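Local coordinates for Lmo0181 protein (Listeria monocytogenes serovar 1/2a, PDB 5F7V) that binds the cyclic glucan cycloalternan and, as a probable membrane-anchored lipoprotein, is thought to deliver it to an ABC transporter for uptake, at residues V124-N129 with N318-A323; K108-A113 with F280-I285; G172-V177 with V224-A229; V130-N135 with I245-T250. All blocks are in the same frame, centred on the assembly; numbering follows the deposited sequence.

Overall arrangement
The long strand 119-135 is shared by contacts 1 and 4. Residues 124-129 serve contact 1 and residues 130-135, directly following, serve contact 4, whose centre lies about 19 Å from that of contact 1. Contact 2 adds strand 278-287, the neighbour of 119-135 in the sheet, and touches contact 1 through backbone bonds of Glu125 and Ser128; their centres are about 9 Å apart, and both reach the same glucose unit of cycloalternan. Contact 4 approaches a different glucose unit through Thr250. Contact 3 flanks contact 4 at about 11 Å between centres, its residue Ser174 pairing with the 245-251 strand. Contacts 2 and 3, about 29 Å apart, lie on opposite sides of the chain's centre.

Contact 1: residues V124-N129 with N318-A323; sequences VESFSN and NWELPA. With GLC (alpha-D-glucopyranose), chain B.
Glu320 reaches across to Ser126 and onward to the sugar. Its OE1 accepts a hydrogen bond from Ser126 OG at 2.8 Å, arriving 36° out of the carboxylate plane, while OE2 takes the O2 hydroxyl of the glucose at 2.6 Å. A water bonded to Ser128 OG and glucose O3 also donates to OE1. The chain of Glu320 is extended beyond CG, which carries the carboxylate past Ser128 CB into the pocket.

Behind it, Phe127 and Leu321 form an antiparallel hydrogen-bonded pair, with Phe127 N to Leu321 O and Leu321 N to Phe127 O both 3.0 Å. Leu321 CB lies over one face of the Phe127 ring in a CH-pi contact, 4.1 Å from the centroid, and Leu321 CD1 meets the ring at CE2. Farther out, Arg314 forms a salt bridge with Glu125. With both carboxylate oxygens engaged, Glu320 is held in place to read a sugar hydroxyl, and its negative charge would probably favour hydroxyl donors.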
loop_
_atom_site.group_PDB
_atom_site.type_symbol
_atom_site.label_atom_id
_atom_site.label_comp_id
_atom_site.label_asym_id
_atom_site.label_seq_id
_atom_site.Cartn_x
_atom_site.Cartn_y
_atom_site.Cartn_z
ATOM N N VAL A 124 -4.974 -4.343 13.746
ATOM C CA VAL A 124 -5.167 -3.870 12.385
ATOM C C VAL A 124 -5.962 -2.584 12.366
ATOM O O VAL A 124 -7.011 -2.467 12.995
ATOM C CB VAL A 124 -5.825 -4.934 11.488
ATOM C CG1 VAL A 124 -7.171 -5.402 12.025
ATOM C CG2 VAL A 124 -5.944 -4.392 10.080
ATOM N N GLU A 125 -5.445 -1.605 11.651
ATOM C CA GLU A 125 -5.993 -0.252 11.592
ATOM C C GLU A 125 -6.754 0.012 10.304
ATOM O O GLU A 125 -7.797 0.683 10.309
ATOM C CB GLU A 125 -4.815 0.732 11.725
ATOM C CG GLU A 125 -5.203 2.164 11.582
ATOM C CD GLU A 125 -4.068 3.067 11.194
ATOM O OE1 GLU A 125 -2.929 2.506 10.943
ATOM O OE2 GLU A 125 -4.310 4.269 11.138
ATOM N N SER A 126 -6.246 -0.479 9.191
ATOM C CA SER A 126 -6.882 -0.236 7.906
ATOM C C SER A 126 -6.384 -1.248 6.895
ATOM O O SER A 126 -5.377 -1.923 7.096
ATOM C CB SER A 126 -6.617 1.173 7.395
ATOM O OG SER A 126 -5.266 1.376 7.035
ATOM N N PHE A 127 -7.092 -1.374 5.774
ATOM C CA PHE A 127 -6.582 -2.126 4.639
ATOM C C PHE A 127 -6.902 -1.385 3.348
ATOM O O PHE A 127 -7.752 -0.469 3.316
ATOM C CB PHE A 127 -7.012 -3.599 4.679
ATOM C CG PHE A 127 -8.452 -3.838 4.333
ATOM C CD1 PHE A 127 -9.428 -3.784 5.324
ATOM C CD2 PHE A 127 -8.861 -4.115 3.037
ATOM C CE1 PHE A 127 -10.765 -3.989 5.058
ATOM C CE2 PHE A 127 -10.200 -4.318 2.767
ATOM C CZ PHE A 127 -11.128 -4.265 3.774
ATOM N N SER A 128 -6.190 -1.790 2.309
ATOM C CA SER A 128 -6.275 -1.033 1.044
ATOM C C SER A 128 -5.779 -1.855 -0.133
ATOM O O SER A 128 -5.231 -2.945 0.024
ATOM C CB SER A 128 -5.409 0.235 1.167
ATOM O OG SER A 128 -4.036 -0.071 1.298
ATOM N N ASN A 129 -6.019 -1.326 -1.326
ATOM C CA ASN A 129 -5.524 -1.931 -2.564
ATOM C C ASN A 129 -5.286 -0.846 -3.585
ATOM O O ASN A 129 -5.388 0.343 -3.308
ATOM C CB ASN A 129 -6.440 -3.068 -3.000
ATOM C CG ASN A 129 -7.843 -2.611 -3.292
ATOM O OD1 ASN A 129 -8.146 -1.414 -3.338
ATOM N ND2 ASN A 129 -8.743 -3.561 -3.482
ATOM N N ASN A 318 -12.701 8.769 3.242
ATOM C CA ASN A 318 -12.147 7.893 2.208
ATOM C C ASN A 318 -10.761 7.393 2.565
ATOM O O ASN A 318 -9.972 7.118 1.660
ATOM C CB ASN A 318 -12.089 8.592 0.853
ATOM C CG ASN A 318 -13.449 9.003 0.348
ATOM O OD1 ASN A 318 -14.323 8.162 0.155
ATOM N ND2 ASN A 318 -13.625 10.294 0.103
ATOM N N TRP A 319 -10.455 7.276 3.857
ATOM C CA TRP A 319 -9.084 7.007 4.307
ATOM C C TRP A 319 -8.830 5.515 4.351
ATOM O O TRP A 319 -8.896 4.877 5.384
ATOM C CB TRP A 319 -8.821 7.727 5.620
ATOM C CG TRP A 319 -7.445 7.488 6.152
ATOM C CD1 TRP A 319 -6.335 7.087 5.462
ATOM C CD2 TRP A 319 -7.056 7.608 7.521
ATOM N NE1 TRP A 319 -5.288 6.977 6.331
ATOM C CE2 TRP A 319 -5.695 7.276 7.605
ATOM C CE3 TRP A 319 -7.731 7.967 8.692
ATOM C CZ2 TRP A 319 -5.013 7.272 8.828
ATOM C CZ3 TRP A 319 -7.029 7.977 9.889
ATOM C CH2 TRP A 319 -5.688 7.632 9.946
ATOM N N GLU A 320 -8.568 4.952 3.177
ATOM C CA GLU A 320 -8.450 3.492 3.007
ATOM C C GLU A 320 -9.770 2.871 3.459
ATOM O O GLU A 320 -10.812 3.491 3.275
ATOM C CB GLU A 320 -7.220 2.917 3.687
ATOM C CG GLU A 320 -5.941 3.576 3.155
ATOM C CD GLU A 320 -4.662 2.907 3.578
ATOM O OE1 GLU A 320 -4.699 1.930 4.399
ATOM O OE2 GLU A 320 -3.623 3.409 3.094
ATOM N N LEU A 321 -9.772 1.664 4.007
ATOM C CA LEU A 321 -10.959 0.984 4.515
ATOM C C LEU A 321 -10.701 0.601 5.948
ATOM O O LEU A 321 -9.607 0.200 6.291
ATOM C CB LEU A 321 -11.274 -0.251 3.647
ATOM C CG LEU A 321 -11.719 0.023 2.205
ATOM C CD1 LEU A 321 -11.747 -1.285 1.433
ATOM C CD2 LEU A 321 -13.058 0.713 2.162
ATOM N N PRO A 322 -11.722 0.705 6.799
ATOM C CA PRO A 322 -11.619 0.224 8.175
ATOM C C PRO A 322 -11.550 -1.290 8.221
ATOM O O PRO A 322 -11.929 -1.984 7.295
ATOM C CB PRO A 322 -12.888 0.759 8.813
ATOM C CG PRO A 322 -13.870 0.708 7.682
ATOM C CD PRO A 322 -13.107 1.070 6.447
ATOM N N ALA A 323 -11.006 -1.785 9.316
ATOM C CA ALA A 323 -10.976 -3.215 9.517
ATOM C C ALA A 323 -12.333 -3.879 9.660
ATOM O O ALA A 323 -12.496 -5.031 9.289
ATOM C CB ALA A 323 -10.120 -3.537 10.700
HETATM C C1 GLC B . -0.055 2.616 1.478
HETATM C C2 GLC B . -0.624 1.700 2.537
HETATM C C3 GLC B . 0.477 0.841 3.133
HETATM C C4 GLC B . 1.266 0.141 2.033
HETATM C C5 GLC B . 1.807 1.164 1.043
HETATM C C6 GLC B . 2.503 0.523 -0.152
HETATM O O2 GLC B . -1.260 2.498 3.541
HETATM O O3 GLC B . -0.144 -0.137 3.963
HETATM O O4 GLC B . 2.392 -0.497 2.646
HETATM O O5 GLC B . 0.698 1.913 0.498
HETATM O O6 GLC B . 2.766 1.628 -1.046
HETATM O O HOH W 1 -10.140 0.046 11.352
HETATM O O HOH W 2 -3.186 -0.329 3.891
#

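Contact 2: residues K108-A113 with F280-I285; sequences KQAYDA and FFANGI. With GLC (alpha-D-glucopyranose), chain B.
Phe280 swings its ring toward Gln109 and Ala110 because CG stands opposite the backbone N (chi1 -177°), which sends the ring out from the strand to the start of helix 108-112. The far end of the ring does the touching. CZ lies 3.7 Å from Gln109 CB and 4.1 Å from Ala110 CB, and the backbone N of Ala110 comes to the ring edge, near its plane. At Gln109 the chain bends at chi2 (72°), and its amide end leads away from the strand, leaving the contact to CB.

Two residues further along the strand, Ala282 CB meets Ala110 CB at 4.1 Å and Ala113 CB at 4.5 Å. Small alanine side chains meet here, consistent with the close approach of helix and strand, 5.6 Å between the CA atoms of Ala110 and Ala282. No hydrogen bond joins the two segments.

Phe281 and Asn283 serve the ligand. Glucose C6 sits over the centre of the Phe281 ring, Asn283 OD1 accepts from glucose O3 at 2.7 Å, and Asn283 ND2 donates to glucose O2 at 2.8 Å. One amide thus grips two neighbouring hydroxyls. Around the apolar contact, Val124 and Phe127 of strand 119-135 pack on Ala110, while Tyr76 of helix 76-85 lies against Ala113 and Phe280.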
loop_
_atom_site.group_PDB
_atom_site.type_symbol
_atom_site.label_atom_id
_atom_site.label_comp_id
_atom_site.label_asym_id
_atom_site.label_seq_id
_atom_site.Cartn_x
_atom_site.Cartn_y
_atom_site.Cartn_z
ATOM N N LYS A 108 -10.287 -10.608 7.767
ATOM C CA LYS A 108 -9.371 -11.594 8.309
ATOM C C LYS A 108 -7.937 -11.517 7.803
ATOM O O LYS A 108 -7.003 -11.713 8.581
ATOM C CB LYS A 108 -9.891 -12.976 8.007
ATOM C CG LYS A 108 -9.188 -14.014 8.867
ATOM C CD LYS A 108 -9.888 -15.344 8.850
ATOM C CE LYS A 108 -8.964 -16.438 9.362
ATOM N NZ LYS A 108 -9.480 -17.774 8.945
ATOM N N GLN A 109 -7.798 -11.213 6.521
ATOM C CA GLN A 109 -6.468 -11.046 5.955
ATOM C C GLN A 109 -5.753 -9.863 6.603
ATOM O O GLN A 109 -4.568 -9.931 6.884
ATOM C CB GLN A 109 -6.545 -10.852 4.436
ATOM C CG GLN A 109 -6.947 -12.113 3.697
ATOM C CD GLN A 109 -8.402 -12.448 3.920
ATOM O OE1 GLN A 109 -9.289 -11.599 3.825
ATOM N NE2 GLN A 109 -8.648 -13.684 4.273
ATOM N N ALA A 110 -6.475 -8.798 6.877
ATOM C CA ALA A 110 -5.881 -7.616 7.472
ATOM C C ALA A 110 -5.512 -7.880 8.921
ATOM O O ALA A 110 -4.448 -7.488 9.355
ATOM C CB ALA A 110 -6.833 -6.440 7.346
ATOM N N TYR A 111 -6.377 -8.591 9.642
ATOM C CA TYR A 111 -6.073 -8.931 11.047
ATOM C C TYR A 111 -4.875 -9.860 11.124
ATOM O O TYR A 111 -3.959 -9.677 11.965
ATOM C CB TYR A 111 -7.312 -9.557 11.704
ATOM C CG TYR A 111 -7.177 -9.820 13.179
ATOM C CD1 TYR A 111 -7.061 -8.784 14.102
ATOM C CD2 TYR A 111 -7.127 -11.106 13.674
ATOM C CE1 TYR A 111 -6.937 -9.008 15.465
ATOM C CE2 TYR A 111 -7.001 -11.346 15.037
ATOM C CZ TYR A 111 -6.912 -10.291 15.920
ATOM O OH TYR A 111 -6.777 -10.449 17.287
ATOM N N ASP A 112 -4.868 -10.873 10.263
ATOM C CA ASP A 112 -3.805 -11.884 10.265
ATOM C C ASP A 112 -2.428 -11.340 9.875
ATOM O O ASP A 112 -1.402 -11.974 10.164
ATOM C CB ASP A 112 -4.158 -13.046 9.340
ATOM C CG ASP A 112 -5.310 -13.915 9.835
ATOM O OD1 ASP A 112 -5.713 -13.798 11.020
ATOM O OD2 ASP A 112 -5.797 -14.698 8.979
ATOM N N ALA A 113 -2.395 -10.192 9.215
ATOM C CA ALA A 113 -1.140 -9.591 8.769
ATOM C C ALA A 113 -0.205 -9.266 9.913
ATOM O O ALA A 113 1.014 -9.146 9.691
ATOM C CB ALA A 113 -1.432 -8.324 7.975
ATOM N N PHE A 280 -3.023 -6.170 -1.964
ATOM C CA PHE A 280 -3.692 -6.112 -0.662
ATOM C C PHE A 280 -2.677 -5.617 0.345
ATOM O O PHE A 280 -1.650 -6.240 0.575
ATOM C CB PHE A 280 -4.226 -7.484 -0.253
ATOM C CG PHE A 280 -4.990 -7.450 1.041
ATOM C CD1 PHE A 280 -6.353 -7.154 1.031
ATOM C CD2 PHE A 280 -4.342 -7.636 2.248
ATOM C CE1 PHE A 280 -7.057 -7.117 2.222
ATOM C CE2 PHE A 280 -5.044 -7.566 3.436
ATOM C CZ PHE A 280 -6.375 -7.309 3.392
ATOM N N PHE A 281 -2.997 -4.482 0.930
ATOM C CA PHE A 281 -2.136 -3.845 1.933
ATOM C C PHE A 281 -2.931 -3.684 3.211
ATOM O O PHE A 281 -4.139 -3.602 3.203
ATOM C CB PHE A 281 -1.636 -2.503 1.389
ATOM C CG PHE A 281 -0.691 -2.634 0.235
ATOM C CD1 PHE A 281 0.498 -3.341 0.386
ATOM C CD2 PHE A 281 -0.952 -2.009 -0.955
ATOM C CE1 PHE A 281 1.362 -3.468 -0.676
ATOM C CE2 PHE A 281 -0.084 -2.144 -2.024
ATOM C CZ PHE A 281 1.080 -2.861 -1.881
ATOM N N ALA A 282 -2.223 -3.589 4.318
ATOM C CA ALA A 282 -2.851 -3.332 5.605
ATOM C C ALA A 282 -1.921 -2.619 6.527
ATOM O O ALA A 282 -0.724 -2.894 6.516
ATOM C CB ALA A 282 -3.311 -4.611 6.281
ATOM N N ASN A 283 -2.454 -1.681 7.297
ATOM C CA ASN A 283 -1.685 -1.037 8.361
ATOM C C ASN A 283 -2.171 -1.487 9.712
ATOM O O ASN A 283 -3.369 -1.720 9.877
ATOM C CB ASN A 283 -1.841 0.468 8.228
ATOM C CG ASN A 283 -1.262 0.959 6.903
ATOM O OD1 ASN A 283 -0.168 0.574 6.540
ATOM N ND2 ASN A 283 -1.988 1.833 6.201
ATOM N N GLY A 284 -1.245 -1.571 10.646
ATOM C CA GLY A 284 -1.511 -2.020 12.008
ATOM C C GLY A 284 -0.798 -1.122 12.975
ATOM O O GLY A 284 0.142 -0.415 12.605
ATOM N N ILE A 285 -1.229 -1.154 14.219
ATOM C CA ILE A 285 -0.576 -0.398 15.288
ATOM C C ILE A 285 -0.021 -1.401 16.271
ATOM O O ILE A 285 -0.716 -2.276 16.774
ATOM C CB ILE A 285 -1.537 0.589 15.938
ATOM C CG1 ILE A 285 -2.030 1.586 14.901
ATOM C CG2 ILE A 285 -0.879 1.246 17.121
ATOM C CD1 ILE A 285 -3.111 2.522 15.401
HETATM C C1 GLC B . -0.055 2.616 1.478
HETATM C C2 GLC B . -0.624 1.700 2.537
HETATM C C3 GLC B . 0.477 0.841 3.133
HETATM C C4 GLC B . 1.266 0.141 2.033
HETATM C C5 GLC B . 1.807 1.164 1.043
HETATM C C6 GLC B . 2.503 0.523 -0.152
HETATM O O2 GLC B . -1.260 2.498 3.541
HETATM O O3 GLC B . -0.144 -0.137 3.963
HETATM O O4 GLC B . 2.392 -0.497 2.646
HETATM O O5 GLC B . 0.698 1.913 0.498
HETATM O O6 GLC B . 2.766 1.628 -1.046
#

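Contact 3: residues G172-V177 with V224-A229; sequences GTSQPV and VAPSPA
This is a backbone-led contact between the short strand around Thr173 and Ser174 and the loop that runs from helix 206-220 into helix 228-231. It is anchored by a hydrogen bond from Thr173 N to Val224 O at 3.0 Å, with an N-H...O angle of 157° and the donor tilted 23° from the carbonyl plane. The carbonyl of Thr173 in turn faces the loop, where Ala225 CA makes a CA-H...O contact with Thr173 O at 3.0 Å and Pro226 CD approaches the same oxygen at 3.3 Å.

Side chains add a thin apolar layer. Thr173 CG2 lies between its own backbone N and carbonyl carbon, a placement that brings the methyl to Val224 CG2 at 3.9 Å; the hydroxyl OG1 points elsewhere and is hydrogen-bonded to Glu156. Ser174 CB rests 4.1 Å from Pro226 CD. A water joins the two segments farther along, bonded to Ser174 OG and donating to Pro226 O, both at 2.9 Å.

At the end of the loop, Ser227 takes the N-cap position of the following helix. Ser174 also bonds through its backbone to Met247 O and His249 N of the parallel strand 245-251. Pro176, two residues after Ser174, belongs to the glycan pocket. The arrangement, a short strand parallel to 245-251 and bonded on to a loop between helices, belongs to the alpha/beta architecture of the solute-binding protein fold.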
loop_
_atom_site.group_PDB
_atom_site.type_symbol
_atom_site.label_atom_id
_atom_site.label_comp_id
_atom_site.label_asym_id
_atom_site.label_seq_id
_atom_site.Cartn_x
_atom_site.Cartn_y
_atom_site.Cartn_z
ATOM N N GLY A 172 -0.075 8.355 -21.572
ATOM C CA GLY A 172 -1.204 7.446 -21.443
ATOM C C GLY A 172 -1.281 6.678 -20.135
ATOM O O GLY A 172 -2.392 6.381 -19.688
ATOM N N THR A 173 -0.138 6.394 -19.515
ATOM C CA THR A 173 -0.168 5.589 -18.288
ATOM C C THR A 173 0.994 5.896 -17.384
ATOM O O THR A 173 1.989 6.474 -17.789
ATOM C CB THR A 173 -0.265 4.127 -18.663
ATOM O OG1 THR A 173 -0.651 3.351 -17.514
ATOM C CG2 THR A 173 1.024 3.548 -19.241
ATOM N N SER A 174 0.864 5.476 -16.141
ATOM C CA SER A 174 1.970 5.548 -15.199
ATOM C C SER A 174 1.739 4.461 -14.159
ATOM O O SER A 174 0.634 4.297 -13.622
ATOM C CB SER A 174 2.017 6.898 -14.489
ATOM O OG SER A 174 3.159 6.911 -13.621
ATOM N N GLN A 175 2.806 3.749 -13.856
ATOM C CA GLN A 175 2.756 2.621 -12.917
ATOM C C GLN A 175 4.149 2.493 -12.312
ATOM O O GLN A 175 5.170 2.625 -13.013
ATOM C CB GLN A 175 2.410 1.352 -13.671
ATOM C CG GLN A 175 2.327 0.116 -12.797
ATOM C CD GLN A 175 1.526 -1.027 -13.373
ATOM O OE1 GLN A 175 1.153 -1.957 -12.646
ATOM N NE2 GLN A 175 1.300 -0.977 -14.659
ATOM N N PRO A 176 4.233 2.246 -11.004
ATOM C CA PRO A 176 5.573 2.095 -10.411
ATOM C C PRO A 176 6.303 0.867 -10.964
ATOM O O PRO A 176 5.725 -0.165 -11.245
ATOM C CB PRO A 176 5.270 1.941 -8.921
ATOM C CG PRO A 176 3.930 2.604 -8.739
ATOM C CD PRO A 176 3.179 2.254 -9.964
ATOM N N VAL A 177 7.605 1.007 -11.129
ATOM C CA VAL A 177 8.484 -0.104 -11.486
ATOM C C VAL A 177 9.386 -0.355 -10.279
ATOM O O VAL A 177 10.525 0.078 -10.244
ATOM C CB VAL A 177 9.259 0.115 -12.797
ATOM C CG1 VAL A 177 9.912 -1.190 -13.212
ATOM C CG2 VAL A 177 8.278 0.575 -13.866
ATOM N N VAL A 224 4.980 5.748 -23.415
ATOM C CA VAL A 224 3.611 6.065 -22.999
ATOM C C VAL A 224 3.475 6.362 -21.507
ATOM O O VAL A 224 2.389 6.715 -21.055
ATOM C CB VAL A 224 2.626 4.956 -23.374
ATOM C CG1 VAL A 224 2.626 4.747 -24.869
ATOM C CG2 VAL A 224 2.918 3.652 -22.651
ATOM N N ALA A 225 4.575 6.252 -20.761
ATOM C CA ALA A 225 4.628 6.461 -19.314
ATOM C C ALA A 225 5.806 7.387 -19.032
ATOM O O ALA A 225 6.861 7.234 -19.672
ATOM C CB ALA A 225 4.770 5.142 -18.603
ATOM N N PRO A 226 5.648 8.332 -18.084
ATOM C CA PRO A 226 6.746 9.259 -17.816
ATOM C C PRO A 226 7.950 8.550 -17.191
ATOM O O PRO A 226 7.783 7.649 -16.345
ATOM C CB PRO A 226 6.103 10.281 -16.875
ATOM C CG PRO A 226 4.975 9.548 -16.234
ATOM C CD PRO A 226 4.432 8.666 -17.312
ATOM N N SER A 227 9.151 8.937 -17.591
ATOM C CA SER A 227 10.366 8.347 -17.069
ATOM C C SER A 227 10.777 8.986 -15.770
ATOM O O SER A 227 10.229 10.012 -15.389
ATOM C CB SER A 227 11.478 8.565 -18.045
ATOM O OG SER A 227 11.820 9.930 -18.075
ATOM N N PRO A 228 11.825 8.451 -15.124
ATOM C CA PRO A 228 12.323 9.114 -13.936
ATOM C C PRO A 228 12.729 10.558 -14.179
ATOM O O PRO A 228 12.455 11.455 -13.355
ATOM C CB PRO A 228 13.519 8.236 -13.536
ATOM C CG PRO A 228 13.059 6.869 -13.890
ATOM C CD PRO A 228 12.346 7.068 -15.213
ATOM N N ALA A 229 13.340 10.811 -15.320
ATOM C CA ALA A 229 13.697 12.173 -15.744
ATOM C C ALA A 229 12.426 13.028 -15.836
ATOM O O ALA A 229 12.384 14.128 -15.312
ATOM C CB ALA A 229 14.436 12.163 -17.079
HETATM O O HOH W 3 5.526 6.316 -15.157
#

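Contact 4: residues V130-N135 with I245-T250; sequences VVTIYN and IAMLHT. With GLC (alpha-D-glucopyranose), chain C.
Strands 130-135 and 247-250 run antiparallel, with 155° between their directions, and are joined by four backbone hydrogen bonds, as neighbours in the central sheet of this solute-binding fold. Val131 pairs with Thr250 and Ile133 with Leu248 as hydrogen-bonded pairs, Ile133 N to Leu248 O and Leu248 N to Ile133 O both being 2.8 Å. Thr132 with His249 and Tyr134 with Met247 are the non-hydrogen-bonded pairs between and beyond them. A fifth bond, Asn135 N to Ala246 O, extends the pairing where strand 245-251 turns a corner.

On the face of Ile133 and Thr250, Ile133 CD1 meets Thr250 CG2 at 3.5 Å. With OG1 anti to the backbone N (chi1 -163°), the Thr250 hydroxyl makes a van der Waals approach to a second glucose unit (chain C), OG1 lying 3.7 Å from its C1. On the other face Thr132 lies alongside both His249 and Met247, its methyl CG2 4.1 Å from Met247 CB. The His249 ring is tied at both nitrogens, ND1 to Glu270 and NE2 to Glu156, which fixes its rotation beside Thr132. At the far end a water links the segments, accepting from Asn135 ND2 at 3.0 Å and donating to Ile245 O at 2.8 Å.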
loop_
_atom_site.group_PDB
_atom_site.type_symbol
_atom_site.label_atom_id
_atom_site.label_comp_id
_atom_site.label_asym_id
_atom_site.label_seq_id
_atom_site.Cartn_x
_atom_site.Cartn_y
_atom_site.Cartn_z
ATOM N N VAL A 130 -4.857 -1.338 -4.752
ATOM C CA VAL A 130 -4.494 -0.476 -5.867
ATOM C C VAL A 130 -5.459 -0.721 -7.004
ATOM O O VAL A 130 -5.976 -1.808 -7.189
ATOM C CB VAL A 130 -3.041 -0.775 -6.277
ATOM C CG1 VAL A 130 -2.662 -0.180 -7.644
ATOM C CG2 VAL A 130 -2.075 -0.293 -5.178
ATOM N N VAL A 131 -5.776 0.354 -7.725
ATOM C CA VAL A 131 -6.693 0.328 -8.851
ATOM C C VAL A 131 -6.095 1.163 -9.961
ATOM O O VAL A 131 -5.128 1.901 -9.761
ATOM C CB VAL A 131 -8.090 0.882 -8.493
ATOM C CG1 VAL A 131 -8.780 -0.094 -7.547
ATOM C CG2 VAL A 131 -8.034 2.249 -7.857
ATOM N N THR A 132 -6.680 1.013 -11.142
ATOM C CA THR A 132 -6.370 1.952 -12.237
ATOM C C THR A 132 -7.262 3.151 -12.099
ATOM O O THR A 132 -8.482 3.033 -12.231
ATOM C CB THR A 132 -6.574 1.274 -13.583
ATOM O OG1 THR A 132 -5.706 0.138 -13.637
ATOM C CG2 THR A 132 -6.275 2.239 -14.723
ATOM N N ILE A 133 -6.668 4.313 -11.911
ATOM C CA ILE A 133 -7.400 5.563 -11.768
ATOM C C ILE A 133 -7.267 6.297 -13.097
ATOM O O ILE A 133 -6.145 6.460 -13.594
ATOM C CB ILE A 133 -6.847 6.408 -10.625
ATOM C CG1 ILE A 133 -6.806 5.583 -9.330
ATOM C CG2 ILE A 133 -7.695 7.679 -10.485
ATOM C CD1 ILE A 133 -6.557 6.375 -8.093
ATOM N N TYR A 134 -8.353 6.703 -13.726
ATOM C CA TYR A 134 -8.244 7.243 -15.062
ATOM C C TYR A 134 -8.984 8.555 -15.198
ATOM O O TYR A 134 -10.002 8.826 -14.555
ATOM C CB TYR A 134 -8.699 6.226 -16.112
ATOM C CG TYR A 134 -10.125 5.755 -16.070
ATOM C CD1 TYR A 134 -10.499 4.677 -15.279
ATOM C CD2 TYR A 134 -11.128 6.350 -16.823
ATOM C CE1 TYR A 134 -11.807 4.191 -15.241
ATOM C CE2 TYR A 134 -12.419 5.878 -16.787
ATOM C CZ TYR A 134 -12.763 4.818 -15.990
ATOM O OH TYR A 134 -14.060 4.379 -16.027
ATOM N N ASN A 135 -8.400 9.407 -16.036
ATOM C CA ASN A 135 -8.897 10.741 -16.360
ATOM C C ASN A 135 -9.872 10.591 -17.516
ATOM O O ASN A 135 -9.477 10.420 -18.670
ATOM C CB ASN A 135 -7.718 11.643 -16.692
ATOM C CG ASN A 135 -8.082 13.049 -17.090
ATOM O OD1 ASN A 135 -9.174 13.302 -17.583
ATOM N ND2 ASN A 135 -7.149 13.965 -16.860
ATOM N N ILE A 245 -1.599 12.567 -17.143
ATOM C CA ILE A 245 -1.573 11.102 -17.137
ATOM C C ILE A 245 -3.000 10.572 -17.316
ATOM O O ILE A 245 -3.876 10.847 -16.506
ATOM C CB ILE A 245 -0.906 10.582 -15.851
ATOM C CG1 ILE A 245 0.557 11.015 -15.719
ATOM C CG2 ILE A 245 -1.061 9.072 -15.764
ATOM C CD1 ILE A 245 1.270 10.657 -14.439
ATOM N N ALA A 246 -3.237 9.788 -18.359
ATOM C CA ALA A 246 -4.582 9.263 -18.559
ATOM C C ALA A 246 -4.948 8.126 -17.621
ATOM O O ALA A 246 -6.102 8.052 -17.198
ATOM C CB ALA A 246 -4.754 8.816 -20.003
ATOM N N MET A 247 -3.994 7.260 -17.273
ATOM C CA MET A 247 -4.237 6.074 -16.410
ATOM C C MET A 247 -3.114 6.026 -15.385
ATOM O O MET A 247 -1.948 6.023 -15.743
ATOM C CB MET A 247 -4.250 4.756 -17.190
ATOM C CG MET A 247 -5.438 4.589 -18.092
ATOM S SD MET A 247 -5.367 3.096 -19.075
ATOM C CE MET A 247 -4.260 3.544 -20.427
ATOM N N LEU A 248 -3.475 5.986 -14.107
ATOM C CA LEU A 248 -2.503 5.961 -13.021
ATOM C C LEU A 248 -2.774 4.731 -12.155
ATOM O O LEU A 248 -3.872 4.610 -11.600
ATOM C CB LEU A 248 -2.610 7.230 -12.196
ATOM C CG LEU A 248 -1.693 7.326 -10.989
ATOM C CD1 LEU A 248 -0.246 7.378 -11.399
ATOM C CD2 LEU A 248 -2.071 8.568 -10.205
ATOM N N HIS A 249 -1.769 3.876 -11.990
ATOM C CA HIS A 249 -1.925 2.686 -11.120
ATOM C C HIS A 249 -1.455 3.059 -9.721
ATOM O O HIS A 249 -0.261 3.217 -9.472
ATOM C CB HIS A 249 -1.071 1.533 -11.678
ATOM C CG HIS A 249 -1.558 1.061 -12.999
ATOM N ND1 HIS A 249 -2.215 -0.128 -13.156
ATOM C CD2 HIS A 249 -1.508 1.627 -14.223
ATOM C CE1 HIS A 249 -2.541 -0.291 -14.422
ATOM N NE2 HIS A 249 -2.132 0.767 -15.092
ATOM N N THR A 250 -2.416 3.249 -8.832
ATOM C CA THR A 250 -2.074 3.726 -7.494
ATOM C C THR A 250 -3.151 3.341 -6.517
ATOM O O THR A 250 -4.181 2.756 -6.867
ATOM C CB THR A 250 -1.790 5.241 -7.513
ATOM O OG1 THR A 250 -1.089 5.587 -6.324
ATOM C CG2 THR A 250 -3.055 6.034 -7.662
HETATM C C1 GLC C . 2.061 5.141 -4.470
HETATM C C2 GLC C . 2.596 6.029 -5.579
HETATM C C3 GLC C . 3.531 7.093 -5.063
HETATM C C4 GLC C . 2.934 7.831 -3.878
HETATM C C5 GLC C . 2.492 6.850 -2.812
HETATM C C6 GLC C . 1.711 7.625 -1.762
HETATM O O2 GLC C . 3.223 5.255 -6.609
HETATM O O3 GLC C . 4.000 7.991 -6.055
HETATM O O4 GLC C . 3.853 8.788 -3.363
HETATM O O5 GLC C . 1.555 5.931 -3.372
HETATM O O6 GLC C . 1.235 6.802 -0.691
HETATM O O HOH W 4 -4.467 13.472 -15.693
#